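Side-chain contacts in taurine:2-oxoglutarate aminotransferase (Bifidobacterium kashiwanohense PV20-2, PDB 6JIX), which probably transfers the amino group of taurine to 2-oxoglutarate, with pyridoxal 5'-phosphate as its cofactor: residues Pro66-Val69 and Asp70-Glu74; His334-Cys337 and Ala338-Glu342; Leu422-Ala426 and Glu427-Glu431; Ser59-Gly62 and His63-Glu67; Glu74-Asp77 and Asn78-Met82. One frame throughout, in Å; residues are numbered along the deposited sequence.

Interaction 1. Residues Pro66-Val69 and Asp70-Glu74; sequences PEIV and DAIKE
The carboxylate of Asp-70 lies with one flat side against the carbonyl of Pro-66, whose O stands over Asp-70 CG at 3.1 Å. Both are acceptors and cannot bond to each other; what joins the residues is Asp-70 N, which donates to Pro-66 O over 2.8 Å. The peptide planes are met differently along the helix. Ala-71 N comes in above the carbonyl plane of Glu-67, 37° out of it, whereas Lys-73 N reaches Val-69 O within the plane, at 3.1 Å. Ile-72 N binds Ile-68 O, completing the i to i+4 pattern. On the buried side, a chi1 of -58° sets CG1 of Ile-68 beside the backbone N and leaves CG2 anti to it, where Ile-68 CG2 meets CD1 of Ile-72 at 3.9 Å. This aliphatic ridge faces helix 318-333, where both isoleucines rest on Ala-323. Lys-73 starts beside the carbonyl oxygen of Val-69, with Lys-73 CG 3.2 Å from Val-69 O. A bend at chi3 (-91°) then carries its chain past Val-69 CG1, which lies 4.2 Å from Lys-73 CE. Its NZ ends in a salt bridge with Asp-77 of the second subunit. The arrangement is that of an amphipathic alpha-helix beginning at a proline, here the helix 66-78, packed on helix 318-333 on one side and on the second subunit of this class-III aminotransferase on another.

Interaction 2. Residues His334-Cys337 and Ala338-Glu342; sequences HDVC and AHVKE
Asp-335 takes a positive phi of 36°, the C-prime residue of the Schellman motif that ends helix 318-333, and at once becomes the N-cap of the next helix, its O accepting from His-339 N. Its side chain closes the new helix end: Asp-335 OD1 accepts from Ala-338 N at 3.2 Å. The donor arrives from above the carboxylate plane, 46° out of it, and the methyl of Ala-338 lies over the same face, its CB 3.2 Å from Asp-335 OD1. A chi1 of -152° swings the carboxylate away from its own backbone N and forward over the first turn, where its negative charge would probably be stabilised by the helix dipole. One residue on, Val-340 N bonds to Val-336 O, and CG1 of Val-336 touches CG2 of Val-340 at 3.9 Å, the two branches meeting at a slant. His-339 packs its CB on Val-336 O, 3.6 Å away, while its ring NE2 hydrogen-bonds to Ile-424 O. Within the fold, the valine pair faces inward: both rest on Leu-422 of the loop before helix 426-447, and Val-336 also touches Tyr-330 and Tyr-331 of helix 318-333.

Interaction 3. Residues Leu422-Ala426 and Glu427-Glu431; sequences LIITA and EQLEE
Thr-425 and Gln-428 form a capping box at the start of helix 426-447, and the glutamine can be followed outward through it. Gln-428 CB packs on Ile-424 CG1 at 3.5 Å and lies beside the carbonyl oxygen of Thr-425. Gln-428 CG, placed beside the backbone N by a chi1 of -83°, passes Thr-425 OG1 at 3.5 Å, and the extended chain then carries the amide back toward the cap residue. There Gln-428 OE1 is gripped twice: by Thr-425 N at 3.0 Å, in the carbonyl plane, and by the hydroxyl of Thr-425, which approaches tilted from that plane. The other end of the amide, NE2, bonds to the hydroxyl of Tyr-40, fixing the rotation of the group. Thr-425 OG1 in turn accepts from Gln-428 N at 3.3 Å, and a chi1 of 65°, with OG1 between the backbone N and the carbonyl carbon, turns the hydroxyl toward both partners. Replacing Gln-428 by a leucine is likely to leave Thr-425 N without its acceptor and Tyr-40 without this amide partner, weakening the hold on the helix start. Next to the polar box, Ile-424 crosses Leu-429 at about a right angle, and Leu-429 goes on to Met-343 of helix 336-357. The apolar touch is made by Ile-424 CD1 against Leu-429 CD2, at 3.6 Å.

Interaction 4. Residues Ser59-Gly62 and His63-Glu67; sequences SNLG and HELPE
His-63 folds its side chain back over the type I turn Ser-59 to Gly-62, which is closed by the bond from Gly-62 N to Ser-59 O. With chi1 at -57°, His-63 CG stands beside the histidine's own backbone N, 3.6 Å from Gly-62 C, and the ring extends toward Ser-59. His-63 CE1 approaches Ser-59 OG to 3.2 Å and Ser-59 CB to 3.6 Å, an oblique approach that is packing rather than a hydrogen bond. The polar end of the ring is held elsewhere, NE2 bonding to OD2 of Asp-51, a residue of a glutamate pocket; a bound glutamate lies about 7 Å from the His-63 side chain. With an alanine here, Asp-51 would probably lose this partner, and a gap would open against Ser-59. Glu-64 follows in a positive-phi conformation (59°) and heads for the second subunit, packing on its Ala-76. Leu-65 turns back inward. Leu-65 CD2 rests on Leu-61 CD1 at 3.9 Å, the leucines slanting across each other, and Leu-65 CD1 covers the carbonyl of Leu-61, 3.6 Å from Leu-61 O. The hydroxyl of Tyr-287 links Gly-62 O to Leu-65 N, pinning the two ends of this bend. Leu-65 is the N-cap, and with Pro-66 and Glu-67 helix 66-78 sets out. The connection thus runs between strand 33-37, where His-63 touches Ala-36, and helix 318-333, where both leucines lie on Tyr-330.

Interaction 5. Residues Glu74-Asp77 and Asn78-Met82; sequences EQAD and NMCFM
The last turn of helix 66-78 is tied off by Gln-75, which binds Met-79 through both its backbone and its side chain. Gln-75 O accepts from Met-79 N at 2.8 Å, nearly in line with the carbonyl bond. Asn-78 N shares Gln-75 O, at 3.1 Å, but comes from well above the carbonyl plane, 66° out of it, so the two donors arrive from different directions. The side chain adds a bond the other way: NE2 of Gln-75 donates to Met-79 O over 2.9 Å, with the acceptor lying in the amide plane. The bend at chi2 (49°) curls the chain round to bring the amide to that carbonyl. Asn-78 runs alongside Gln-75, pointing the same way, with the two amides almost perpendicular (86°) and NE2 of Gln-75 3.6 Å from ND2 of Asn-78. Each nitrogen serves a different acceptor, since Asn-78 ND2 bonds to Lys-34 O of the second subunit. On another side of the turn, Cys-80 brings SG to Ala-76, 3.7 Å from Ala-76 CA and 3.9 Å from Ala-76 CB. Ala-76 and Gln-75 both press on Leu-319 of helix 318-333, while Cys-80 packs on Tyr-287 of the second subunit. The paired bonds between Gln-75 and Met-79 mark where helix 66-78 gives way to the loop before strand 86-87, at the dimer interface.

Interactions 4, 1 and 5 follow one another along a single stretch: the loop into helix 66-78, its first turns and its exit. Centres of 4 and 1 lie 10 Å apart, and those of 1 and 5 lie 11 Å apart. Interactions 2 and 3 come later in sequence, at the starts of helices 336-357 and 426-447, yet their centres are 13 Å apart, and each lies 15 Å from that of interaction 4. Those three touch one another, Leu-422 N probably bonding to Asn-60 O. The centre of interaction 5 is 35 Å from that of interaction 3. From where interactions 2, 3 and 4 meet, helix 66-78 runs along the second subunit, which interactions 1, 4 and 5 touch.

Interaction 1. Residues Pro66-Val69 and Asp70-Glu74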
# COMPACT_ATOMS: atom_id res chain seq x y z
N PRO A 66 -2.21 -7.29 24.42
CA PRO A 66 -1.79 -8.70 24.33
C PRO A 66 -2.56 -9.52 23.31
O PRO A 66 -1.97 -10.40 22.68
CB PRO A 66 -2.00 -9.20 25.76
CG PRO A 66 -1.78 -7.97 26.60
CD PRO A 66 -2.44 -6.87 25.82
N GLU A 67 -3.86 -9.28 23.14
CA GLU A 67 -4.65 -10.13 22.25
C GLU A 67 -4.12 -10.07 20.81
O GLU A 67 -4.01 -11.11 20.15
CB GLU A 67 -6.12 -9.73 22.29
CG GLU A 67 -6.86 -10.25 23.50
CD GLU A 67 -6.57 -9.44 24.74
OE1 GLU A 67 -5.75 -8.49 24.63
OE2 GLU A 67 -7.16 -9.74 25.80
N ILE A 68 -3.79 -8.87 20.32
CA ILE A 68 -3.26 -8.74 18.96
C ILE A 68 -1.80 -9.16 18.91
O ILE A 68 -1.38 -9.85 17.98
CB ILE A 68 -3.44 -7.30 18.42
CG1 ILE A 68 -4.91 -6.88 18.42
CG2 ILE A 68 -2.89 -7.21 17.01
CD1 ILE A 68 -5.09 -5.37 18.46
N VAL A 69 -1.01 -8.73 19.90
CA VAL A 69 0.39 -9.11 19.94
C VAL A 69 0.53 -10.62 19.89
O VAL A 69 1.30 -11.16 19.09
CB VAL A 69 1.07 -8.53 21.19
CG1 VAL A 69 2.44 -9.17 21.38
CG2 VAL A 69 1.19 -7.00 21.10
N ASP A 70 -0.24 -11.32 20.71
CA ASP A 70 -0.13 -12.77 20.75
C ASP A 70 -0.56 -13.41 19.44
O ASP A 70 0.08 -14.35 18.97
CB ASP A 70 -0.95 -13.33 21.92
CG ASP A 70 -0.36 -12.97 23.26
OD1 ASP A 70 0.83 -12.60 23.32
OD2 ASP A 70 -1.09 -13.05 24.27
N ALA A 71 -1.66 -12.93 18.85
CA ALA A 71 -2.12 -13.48 17.58
C ALA A 71 -1.04 -13.34 16.52
O ALA A 71 -0.85 -14.23 15.68
CB ALA A 71 -3.41 -12.81 17.14
N ILE A 72 -0.31 -12.22 16.56
CA ILE A 72 0.76 -11.99 15.60
C ILE A 72 1.85 -13.04 15.77
O ILE A 72 2.29 -13.67 14.80
CB ILE A 72 1.29 -10.56 15.74
CG1 ILE A 72 0.21 -9.57 15.29
CG2 ILE A 72 2.52 -10.36 14.89
CD1 ILE A 72 0.58 -8.11 15.43
N LYS A 73 2.28 -13.27 17.02
CA LYS A 73 3.32 -14.26 17.28
C LYS A 73 2.86 -15.66 16.91
O LYS A 73 3.62 -16.43 16.31
CB LYS A 73 3.74 -14.20 18.74
CG LYS A 73 4.08 -12.81 19.21
CD LYS A 73 5.12 -12.82 20.30
CE LYS A 73 4.48 -12.87 21.67
NZ LYS A 73 5.52 -13.03 22.73
N GLU A 74 1.61 -16.01 17.22
CA GLU A 74 1.13 -17.34 16.86
C GLU A 74 1.10 -17.51 15.35
O GLU A 74 1.47 -18.57 14.83
CB GLU A 74 -0.25 -17.59 17.47
CG GLU A 74 -0.19 -18.07 18.94
CD GLU A 74 -1.34 -17.52 19.81
OE1 GLU A 74 -2.43 -17.19 19.26
OE2 GLU A 74 -1.16 -17.42 21.04

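Interaction 2. Residues His334-Cys337 and Ala338-Glu342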
# COMPACT_ATOMS: atom_id res chain seq x y z
N HIS A 334 -15.22 -7.39 24.10
CA HIS A 334 -15.06 -6.43 25.19
C HIS A 334 -15.98 -5.24 25.04
O HIS A 334 -15.76 -4.21 25.68
CB HIS A 334 -13.61 -5.95 25.29
CG HIS A 334 -12.69 -6.98 25.86
ND1 HIS A 334 -12.05 -6.81 27.07
CD2 HIS A 334 -12.30 -8.19 25.39
CE1 HIS A 334 -11.30 -7.87 27.32
NE2 HIS A 334 -11.44 -8.72 26.32
N ASP A 335 -17.00 -5.37 24.19
CA ASP A 335 -17.98 -4.33 23.91
C ASP A 335 -17.33 -2.95 23.92
O ASP A 335 -17.61 -2.10 24.77
CB ASP A 335 -19.17 -4.41 24.86
CG ASP A 335 -20.46 -3.85 24.22
OD1 ASP A 335 -20.35 -3.02 23.27
OD2 ASP A 335 -21.56 -4.26 24.66
N VAL A 336 -16.42 -2.76 22.97
CA VAL A 336 -15.66 -1.52 22.93
C VAL A 336 -16.54 -0.36 22.47
O VAL A 336 -16.37 0.77 22.93
CB VAL A 336 -14.39 -1.70 22.06
CG1 VAL A 336 -13.75 -0.35 21.76
CG2 VAL A 336 -13.40 -2.57 22.80
N CYS A 337 -17.51 -0.62 21.59
CA CYS A 337 -18.41 0.45 21.18
C CYS A 337 -19.17 1.02 22.38
O CYS A 337 -19.24 2.24 22.57
CB CYS A 337 -19.39 -0.05 20.13
SG CYS A 337 -18.63 -0.23 18.50
N ALA A 338 -19.74 0.14 23.21
CA ALA A 338 -20.49 0.62 24.37
C ALA A 338 -19.60 1.42 25.31
O ALA A 338 -20.01 2.44 25.86
CB ALA A 338 -21.14 -0.55 25.10
N HIS A 339 -18.36 0.97 25.49
CA HIS A 339 -17.42 1.72 26.32
C HIS A 339 -17.09 3.06 25.68
O HIS A 339 -16.86 4.05 26.40
CB HIS A 339 -16.15 0.92 26.56
CG HIS A 339 -15.10 1.69 27.30
ND1 HIS A 339 -15.20 1.98 28.64
CD2 HIS A 339 -13.96 2.28 26.86
CE1 HIS A 339 -14.16 2.71 29.01
NE2 HIS A 339 -13.38 2.89 27.95
N VAL A 340 -17.02 3.12 24.35
CA VAL A 340 -16.72 4.37 23.67
C VAL A 340 -17.87 5.35 23.88
O VAL A 340 -17.64 6.52 24.21
CB VAL A 340 -16.42 4.14 22.18
CG1 VAL A 340 -16.28 5.47 21.42
CG2 VAL A 340 -15.17 3.32 22.02
N LYS A 341 -19.12 4.89 23.70
CA LYS A 341 -20.27 5.76 23.97
C LYS A 341 -20.21 6.35 25.38
O LYS A 341 -20.39 7.56 25.57
CB LYS A 341 -21.58 5.01 23.78
CG LYS A 341 -22.79 5.92 23.46
CD LYS A 341 -22.71 6.44 22.02
CE LYS A 341 -23.84 7.44 21.68
NZ LYS A 341 -23.92 8.64 22.56
N GLU A 342 -19.89 5.52 26.38
CA GLU A 342 -19.82 6.02 27.74
C GLU A 342 -18.64 6.97 27.93
O GLU A 342 -18.73 7.94 28.70
CB GLU A 342 -19.79 4.85 28.72
CG GLU A 342 -19.08 5.12 30.02
CD GLU A 342 -18.92 3.86 30.84
OE1 GLU A 342 -19.48 2.82 30.42
OE2 GLU A 342 -18.23 3.90 31.89

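Interaction 3. Residues Leu422-Ala426 and Glu427-Glu431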
# COMPACT_ATOMS: atom_id res chain seq x y z
N LEU A 422 -9.54 3.80 22.15
CA LEU A 422 -10.86 3.35 22.56
C LEU A 422 -10.84 2.63 23.90
O LEU A 422 -11.91 2.40 24.47
CB LEU A 422 -11.45 2.41 21.50
CG LEU A 422 -11.54 3.01 20.08
CD1 LEU A 422 -12.51 2.24 19.19
CD2 LEU A 422 -11.93 4.48 20.14
N ILE A 423 -9.66 2.26 24.41
CA ILE A 423 -9.57 1.59 25.70
C ILE A 423 -9.30 2.57 26.84
O ILE A 423 -9.19 2.13 27.99
CB ILE A 423 -8.47 0.50 25.72
CG1 ILE A 423 -7.09 1.10 25.50
CG2 ILE A 423 -8.78 -0.61 24.72
CD1 ILE A 423 -5.99 0.08 25.52
N ILE A 424 -9.15 3.86 26.55
CA ILE A 424 -8.92 4.83 27.62
C ILE A 424 -10.06 4.75 28.65
O ILE A 424 -11.23 4.51 28.32
CB ILE A 424 -8.78 6.25 27.04
CG1 ILE A 424 -7.93 7.11 27.98
CG2 ILE A 424 -10.15 6.85 26.78
CD1 ILE A 424 -7.65 8.50 27.44
N THR A 425 -9.71 4.96 29.91
CA THR A 425 -10.67 4.86 31.00
C THR A 425 -11.08 6.25 31.43
O THR A 425 -10.40 7.24 31.11
CB THR A 425 -10.07 4.10 32.18
OG1 THR A 425 -8.98 4.85 32.72
CG2 THR A 425 -9.58 2.72 31.72
N ALA A 426 -12.19 6.33 32.16
CA ALA A 426 -12.62 7.61 32.72
C ALA A 426 -11.49 8.27 33.51
O ALA A 426 -11.20 9.46 33.33
CB ALA A 426 -13.86 7.43 33.59
N GLU A 427 -10.81 7.50 34.38
CA GLU A 427 -9.75 8.11 35.19
C GLU A 427 -8.66 8.69 34.31
O GLU A 427 -8.17 9.80 34.54
CB GLU A 427 -9.17 7.09 36.17
CG GLU A 427 -8.32 7.76 37.28
CD GLU A 427 -6.95 7.09 37.54
OE1 GLU A 427 -6.00 7.87 37.78
OE2 GLU A 427 -6.80 5.82 37.56
N GLN A 428 -8.29 7.98 33.26
CA GLN A 428 -7.26 8.49 32.38
C GLN A 428 -7.70 9.78 31.70
O GLN A 428 -6.94 10.76 31.65
CB GLN A 428 -6.90 7.41 31.36
CG GLN A 428 -5.92 6.39 31.88
CD GLN A 428 -5.80 5.18 30.96
OE1 GLN A 428 -6.81 4.64 30.50
NE2 GLN A 428 -4.56 4.75 30.69
N LEU A 429 -8.91 9.81 31.16
CA LEU A 429 -9.45 11.05 30.62
C LEU A 429 -9.34 12.17 31.65
O LEU A 429 -8.84 13.26 31.36
CB LEU A 429 -10.90 10.85 30.18
CG LEU A 429 -11.09 10.07 28.87
CD1 LEU A 429 -12.55 9.81 28.60
CD2 LEU A 429 -10.43 10.80 27.72
N GLU A 430 -9.77 11.89 32.89
CA GLU A 430 -9.74 12.90 33.94
C GLU A 430 -8.33 13.37 34.27
O GLU A 430 -8.18 14.40 34.93
CB GLU A 430 -10.44 12.38 35.20
CG GLU A 430 -11.92 12.78 35.26
CD GLU A 430 -12.83 11.61 35.57
OE1 GLU A 430 -12.44 10.75 36.41
OE2 GLU A 430 -13.94 11.55 34.97
N GLU A 431 -7.31 12.63 33.85
CA GLU A 431 -5.93 13.04 34.08
C GLU A 431 -5.35 13.82 32.92
O GLU A 431 -4.44 14.63 33.13
CB GLU A 431 -5.01 11.83 34.31
CG GLU A 431 -5.56 10.69 35.16
CD GLU A 431 -4.52 9.60 35.39
OE1 GLU A 431 -3.85 9.22 34.39
OE2 GLU A 431 -4.37 9.15 36.56

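Interaction 4. Residues Ser59-Gly62 and His63-Glu67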
# COMPACT_ATOMS: atom_id res chain seq x y z
N SER A 59 -4.43 3.60 16.34
CA SER A 59 -4.15 2.67 17.44
C SER A 59 -5.38 2.54 18.34
O SER A 59 -5.36 2.85 19.53
CB SER A 59 -2.92 3.14 18.20
OG SER A 59 -1.79 3.17 17.33
N ASN A 60 -6.44 1.97 17.77
CA ASN A 60 -7.76 2.03 18.38
C ASN A 60 -7.81 1.28 19.71
O ASN A 60 -8.59 1.66 20.60
CB ASN A 60 -8.79 1.47 17.40
CG ASN A 60 -9.29 2.52 16.40
OD1 ASN A 60 -8.66 3.57 16.21
ND2 ASN A 60 -10.43 2.25 15.78
N LEU A 61 -7.05 0.20 19.86
CA LEU A 61 -7.02 -0.58 21.09
C LEU A 61 -5.76 -0.33 21.91
O LEU A 61 -5.31 -1.22 22.65
CB LEU A 61 -7.15 -2.07 20.78
CG LEU A 61 -8.50 -2.45 20.17
CD1 LEU A 61 -8.56 -3.93 19.84
CD2 LEU A 61 -9.61 -2.05 21.13
N GLY A 62 -5.20 0.88 21.82
CA GLY A 62 -3.96 1.16 22.50
C GLY A 62 -2.80 0.43 21.83
O GLY A 62 -2.89 -0.07 20.71
N HIS A 63 -1.69 0.38 22.56
CA HIS A 63 -0.46 -0.23 22.08
C HIS A 63 -0.16 -1.53 22.82
O HIS A 63 -0.47 -1.68 24.01
CB HIS A 63 0.69 0.76 22.22
CG HIS A 63 0.45 2.05 21.49
ND1 HIS A 63 0.52 2.16 20.12
CD2 HIS A 63 0.10 3.28 21.95
CE1 HIS A 63 0.26 3.41 19.77
NE2 HIS A 63 0.00 4.11 20.86
N GLU A 64 0.41 -2.49 22.10
CA GLU A 64 0.88 -3.75 22.67
C GLU A 64 -0.24 -4.53 23.36
O GLU A 64 0.02 -5.35 24.24
CB GLU A 64 2.04 -3.52 23.65
CG GLU A 64 3.31 -3.07 22.97
CD GLU A 64 3.99 -4.19 22.23
OE1 GLU A 64 4.62 -5.01 22.91
OE2 GLU A 64 3.92 -4.24 20.99
N LEU A 65 -1.48 -4.29 22.95
CA LEU A 65 -2.59 -5.06 23.45
C LEU A 65 -2.26 -6.54 23.32
O LEU A 65 -2.06 -7.02 22.21
CB LEU A 65 -3.86 -4.74 22.68
CG LEU A 65 -5.09 -5.38 23.31
CD1 LEU A 65 -5.71 -4.42 24.28
CD2 LEU A 65 -6.07 -5.81 22.23
N PRO A 66 -2.21 -7.29 24.42
CA PRO A 66 -1.79 -8.70 24.33
C PRO A 66 -2.56 -9.52 23.31
O PRO A 66 -1.97 -10.40 22.68
CB PRO A 66 -2.00 -9.20 25.76
CG PRO A 66 -1.78 -7.97 26.60
CD PRO A 66 -2.44 -6.87 25.82
N GLU A 67 -3.86 -9.28 23.14
CA GLU A 67 -4.65 -10.13 22.25
C GLU A 67 -4.12 -10.07 20.81
O GLU A 67 -4.01 -11.11 20.15
CB GLU A 67 -6.12 -9.73 22.29
CG GLU A 67 -6.86 -10.25 23.50
CD GLU A 67 -6.57 -9.44 24.74
OE1 GLU A 67 -5.75 -8.49 24.63
OE2 GLU A 67 -7.16 -9.74 25.80

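Interaction 5. Residues Glu74-Asp77 and Asn78-Met82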
# COMPACT_ATOMS: atom_id res chain seq x y z
N GLU A 74 1.61 -16.01 17.22
CA GLU A 74 1.13 -17.34 16.86
C GLU A 74 1.10 -17.51 15.35
O GLU A 74 1.47 -18.57 14.83
CB GLU A 74 -0.25 -17.59 17.47
CG GLU A 74 -0.19 -18.07 18.94
CD GLU A 74 -1.34 -17.52 19.81
OE1 GLU A 74 -2.43 -17.19 19.26
OE2 GLU A 74 -1.16 -17.42 21.04
N GLN A 75 0.66 -16.48 14.62
CA GLN A 75 0.65 -16.60 13.17
C GLN A 75 2.07 -16.66 12.62
O GLN A 75 2.33 -17.40 11.66
CB GLN A 75 -0.12 -15.43 12.56
CG GLN A 75 -0.51 -15.68 11.12
CD GLN A 75 -1.16 -17.04 10.95
OE1 GLN A 75 -2.02 -17.43 11.74
NE2 GLN A 75 -0.74 -17.78 9.92
N ALA A 76 2.99 -15.90 13.22
CA ALA A 76 4.38 -15.93 12.77
C ALA A 76 5.04 -17.29 13.00
O ALA A 76 6.00 -17.64 12.29
CB ALA A 76 5.19 -14.84 13.47
N ASP A 77 4.57 -18.06 13.99
CA ASP A 77 5.13 -19.40 14.19
C ASP A 77 4.60 -20.41 13.18
O ASP A 77 5.19 -21.47 13.02
CB ASP A 77 4.85 -19.91 15.61
CG ASP A 77 5.72 -19.25 16.66
OD1 ASP A 77 5.19 -18.88 17.73
OD2 ASP A 77 6.94 -19.09 16.42
N ASN A 78 3.49 -20.09 12.51
CA ASN A 78 2.90 -20.98 11.52
C ASN A 78 3.27 -20.57 10.09
O ASN A 78 3.92 -21.32 9.36
CB ASN A 78 1.38 -21.00 11.66
CG ASN A 78 0.72 -21.92 10.66
OD1 ASN A 78 1.02 -23.12 10.62
ND2 ASN A 78 -0.14 -21.37 9.80
N MET A 79 2.87 -19.36 9.70
CA MET A 79 2.92 -18.95 8.31
C MET A 79 2.74 -17.44 8.25
O MET A 79 1.63 -16.94 8.44
CB MET A 79 1.83 -19.69 7.54
CG MET A 79 1.90 -19.59 6.04
SD MET A 79 0.83 -20.81 5.24
CE MET A 79 -0.83 -20.32 5.67
N CYS A 80 3.84 -16.71 8.03
CA CYS A 80 3.76 -15.25 7.99
C CYS A 80 3.01 -14.74 6.76
O CYS A 80 2.29 -13.74 6.83
CB CYS A 80 5.16 -14.64 8.03
SG CYS A 80 6.00 -14.72 9.63
N PHE A 81 3.20 -15.40 5.61
CA PHE A 81 2.58 -15.01 4.35
C PHE A 81 2.32 -16.23 3.48
O PHE A 81 3.14 -17.14 3.42
CB PHE A 81 3.44 -14.02 3.56
CG PHE A 81 2.79 -13.54 2.29
CD1 PHE A 81 1.58 -12.85 2.33
CD2 PHE A 81 3.37 -13.80 1.05
CE1 PHE A 81 0.97 -12.41 1.16
CE2 PHE A 81 2.77 -13.37 -0.12
CZ PHE A 81 1.57 -12.67 -0.07
N MET A 82 1.15 -16.23 2.83
CA MET A 82 0.82 -17.16 1.76
C MET A 82 0.10 -16.37 0.69
O MET A 82 -0.62 -15.41 0.99
CB MET A 82 -0.03 -18.33 2.26
CG MET A 82 -0.31 -19.39 1.23
SD MET A 82 1.18 -20.02 0.46
CE MET A 82 2.20 -20.36 1.91